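Local coordinates for Thiol:disulfide interchange protein (Klebsiella pneumoniae, PDB 6DXN) that probably acts as a thiol-disulfide oxidoreductase of the DsbA family, exchanging disulfide bonds with other proteins in the periplasm, at residues V26-F31 against M147-T152. Sequence-based numbering, arbitrary orientation.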
ATOM      1  N   VAL A  26       5.123   5.324   2.147  1.00 16.14           N
ATOM      2  CA  VAL A  26       3.952   4.513   2.398  1.00 16.76           C
ATOM      3  C   VAL A  26       2.895   4.829   1.329  1.00 16.87           C
ATOM      4  O   VAL A  26       2.730   5.989   0.911  1.00 18.64           O
ATOM      5  CB  VAL A  26       3.425   4.707   3.838  1.00 16.25           C
ATOM      6  CG1 VAL A  26       2.982   6.136   4.114  1.00 15.63           C
ATOM      7  CG2 VAL A  26       2.295   3.738   4.170  1.00 17.11           C
ATOM      8  N   GLU A  27       2.242   3.759   0.864  1.00 14.60           N
ATOM      9  CA  GLU A  27       1.138   3.786  -0.084  1.00 15.00           C
ATOM     10  C   GLU A  27      -0.092   3.265   0.656  1.00 13.88           C
ATOM     11  O   GLU A  27      -0.128   2.094   1.036  1.00 13.80           O
ATOM     12  CB  GLU A  27       1.443   2.924  -1.320  1.00 14.64           C
ATOM     13  CG  GLU A  27       0.251   2.700  -2.255  1.00 15.30           C
ATOM     14  CD  GLU A  27       0.506   1.709  -3.387  1.00 14.90           C
ATOM     15  OE1 GLU A  27       1.559   1.034  -3.354  1.00 14.89           O
ATOM     16  OE2 GLU A  27      -0.334   1.613  -4.303  1.00 13.80           O
ATOM     17  N   PHE A  28      -1.066   4.146   0.886  1.00 13.18           N
ATOM     18  CA  PHE A  28      -2.309   3.711   1.497  1.00 14.17           C
ATOM     19  C   PHE A  28      -3.153   3.103   0.373  1.00 13.96           C
ATOM     20  O   PHE A  28      -3.268   3.679  -0.699  1.00 12.79           O
ATOM     21  CB  PHE A  28      -2.991   4.853   2.256  1.00 14.45           C
ATOM     22  CG  PHE A  28      -2.260   5.315   3.498  1.00 14.65           C
ATOM     23  CD1 PHE A  28      -2.396   4.631   4.698  1.00 16.23           C
ATOM     24  CD2 PHE A  28      -1.476   6.456   3.481  1.00 16.44           C
ATOM     25  CE1 PHE A  28      -1.741   5.061   5.842  1.00 16.70           C
ATOM     26  CE2 PHE A  28      -0.823   6.889   4.627  1.00 17.25           C
ATOM     27  CZ  PHE A  28      -0.954   6.188   5.801  1.00 16.45           C
ATOM     28  N   PHE A  29      -3.712   1.919   0.621  1.00 14.46           N
ATOM     29  CA  PHE A  29      -4.462   1.268  -0.416  1.00 15.18           C
ATOM     30  C   PHE A  29      -5.617   0.459   0.184  1.00 14.42           C
ATOM     31  O   PHE A  29      -5.720   0.281   1.396  1.00 14.46           O
ATOM     32  CB  PHE A  29      -3.530   0.347  -1.212  1.00 15.62           C
ATOM     33  CG  PHE A  29      -3.241  -0.972  -0.545  1.00 15.61           C
ATOM     34  CD1 PHE A  29      -2.317  -1.069   0.485  1.00 15.61           C
ATOM     35  CD2 PHE A  29      -3.912  -2.119  -0.941  1.00 15.66           C
ATOM     36  CE1 PHE A  29      -2.071  -2.286   1.102  1.00 14.79           C
ATOM     37  CE2 PHE A  29      -3.661  -3.336  -0.330  1.00 15.15           C
ATOM     38  CZ  PHE A  29      -2.738  -3.417   0.690  1.00 14.98           C
ATOM     39  N   SER A  30      -6.480  -0.022  -0.712  1.00 13.83           N
ATOM     40  CA  SER A  30      -7.592  -0.857  -0.356  1.00 14.95           C
ATOM     41  C   SER A  30      -7.700  -1.955  -1.412  1.00 15.51           C
ATOM     42  O   SER A  30      -7.603  -1.681  -2.615  1.00 13.79           O
ATOM     43  CB  SER A  30      -8.871  -0.065  -0.247  1.00 14.90           C
ATOM     44  OG  SER A  30      -9.964  -0.927  -0.026  1.00 16.06           O
ATOM     45  N   PHE A  31      -7.887  -3.193  -0.954  1.00 14.78           N
ATOM     46  CA  PHE A  31      -8.022  -4.277  -1.890  1.00 15.55           C
ATOM     47  C   PHE A  31      -9.317  -4.128  -2.709  1.00 14.96           C
ATOM     48  O   PHE A  31      -9.482  -4.836  -3.670  1.00 16.73           O
ATOM     49  CB  PHE A  31      -7.963  -5.632  -1.187  1.00 14.83           C
ATOM     50  CG  PHE A  31      -6.587  -6.084  -0.782  1.00 14.08           C
ATOM     51  CD1 PHE A  31      -5.706  -6.575  -1.732  1.00 14.47           C
ATOM     52  CD2 PHE A  31      -6.183  -6.063   0.545  1.00 13.30           C
ATOM     53  CE1 PHE A  31      -4.447  -7.019  -1.367  1.00 14.44           C
ATOM     54  CE2 PHE A  31      -4.924  -6.506   0.908  1.00 12.98           C
ATOM     55  CZ  PHE A  31      -4.051  -6.968  -0.046  1.00 13.16           C
HETATM   56  N   MSE A 147      -2.297  10.660   9.373  1.00 25.37           N
HETATM   57  CA  MSE A 147      -1.926  11.229   8.067  1.00 25.18           C
HETATM   58  C   MSE A 147      -3.096  11.852   7.312  1.00 26.21           C
HETATM   59  O   MSE A 147      -2.887  12.529   6.303  1.00 23.87           O
HETATM   60  CB  MSE A 147      -1.200  10.174   7.242  1.00 28.44           C
HETATM   61  CG  MSE A 147       0.024   9.679   8.014  1.00 32.24           C
HETATM   62 SE   MSE A 147       1.530   9.306   6.803  1.00 40.20          SE
HETATM   63  CE  MSE A 147       2.121   7.641   7.642  1.00 36.41           C
ATOM     64  N   LYS A 148      -4.322  11.613   7.803  1.00 23.86           N
ATOM     65  CA  LYS A 148      -5.555  12.197   7.251  1.00 26.79           C
ATOM     66  C   LYS A 148      -5.777  11.711   5.810  1.00 26.41           C
ATOM     67  O   LYS A 148      -6.051  12.505   4.913  1.00 27.37           O
ATOM     68  CB  LYS A 148      -5.481  13.728   7.339  1.00 27.72           C
ATOM     69  CG  LYS A 148      -5.180  14.270   8.732  1.00 28.71           C
ATOM     70  CD  LYS A 148      -4.892  15.764   8.794  1.00 29.21           C
ATOM     71  CE  LYS A 148      -6.079  16.632   8.429  1.00 29.72           C
ATOM     72  NZ  LYS A 148      -5.776  18.076   8.599  1.00 29.50           N
ATOM     73  N   VAL A 149      -5.671  10.394   5.609  1.00 25.27           N
ATOM     74  CA  VAL A 149      -5.848   9.789   4.289  1.00 26.59           C
ATOM     75  C   VAL A 149      -7.317   9.951   3.867  1.00 27.66           C
ATOM     76  O   VAL A 149      -8.215   9.775   4.678  1.00 29.06           O
ATOM     77  CB  VAL A 149      -5.407   8.314   4.307  1.00 24.77           C
ATOM     78  CG1 VAL A 149      -5.513   7.669   2.935  1.00 25.33           C
ATOM     79  CG2 VAL A 149      -3.992   8.171   4.852  1.00 23.20           C
ATOM     80  N   HIS A 150      -7.545  10.266   2.585  1.00 30.16           N
ATOM     81  CA  HIS A 150      -8.903  10.508   2.070  1.00 32.56           C
ATOM     82  C   HIS A 150      -9.129   9.827   0.714  1.00 31.07           C
ATOM     83  O   HIS A 150     -10.183  10.020   0.095  1.00 32.93           O
ATOM     84  CB  HIS A 150      -9.151  12.022   1.970  1.00 36.55           C
ATOM     85  CG  HIS A 150      -8.146  12.738   1.130  1.00 38.19           C
ATOM     86  ND1 HIS A 150      -6.985  13.264   1.659  1.00 40.27           N
ATOM     87  CD2 HIS A 150      -8.115  13.011  -0.194  1.00 42.43           C
ATOM     88  CE1 HIS A 150      -6.283  13.835   0.701  1.00 42.18           C
ATOM     89  NE2 HIS A 150      -6.954  13.693  -0.448  1.00 41.98           N
ATOM     90  N   GLY A 151      -8.147   9.040   0.259  1.00 29.27           N
ATOM     91  CA  GLY A 151      -8.242   8.358  -1.025  1.00 27.53           C
ATOM     92  C   GLY A 151      -7.158   7.309  -1.191  1.00 26.59           C
ATOM     93  O   GLY A 151      -6.159   7.307  -0.449  1.00 24.16           O
ATOM     94  N   THR A 152      -7.365   6.406  -2.157  1.00 23.04           N
ATOM     95  CA  THR A 152      -6.414   5.332  -2.442  1.00 25.33           C
ATOM     96  C   THR A 152      -6.339   5.106  -3.953  1.00 24.19           C
ATOM     97  O   THR A 152      -7.337   5.268  -4.651  1.00 26.63           O
ATOM     98  CB  THR A 152      -6.788   4.038  -1.701  1.00 27.06           C
ATOM     99  OG1 THR A 152      -8.132   3.684  -2.023  1.00 28.73           O
ATOM    100  CG2 THR A 152      -6.665   4.150  -0.196  1.00 28.65           C
TER
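Phe28 meets Met147 and Val149 in the thioredoxin fold of this DsbA protein, where strand 25-29 runs beside the loop joining helix 131-146 to strand 154-157. From Phe28 outward, CB lies 3.8 Å from Val149 CG1. Next, Val149 CG2 sits over the centre of the Phe28 ring, 3.4 Å from the centroid and 15° off the normal, a close CH-pi contact. Val149 CG2 comes nearest to Phe28 CD2, at 3.3 Å. Farther out, CE2 and CZ turn to Met147, a selenomethionine whose SE lies at the ring edge, 5.2 Å from the Phe28 centroid, in a Met-aromatic contact. Bends at chi2 (-144°) and chi3 (-138°) carry Met147 CE back to Phe28 CZ and, tip to tip at 3.9 Å, to Val26 CG1. Beyond the segments, Tyr156 meets the Phe28 ring with its plane almost perpendicular. At the other end of the contact, Thr152 packs on the strand's backbone and also touches Cys33 and Cys36, the CxxC pair predicted to be redox-active, whose thiols are not joined here; the loop's end thus borders the probable active site. Thr152 CG2, anti to its own carbonyl carbon, lies 3.5 Å from Phe28 O and 3.6 Å from Phe29 CA.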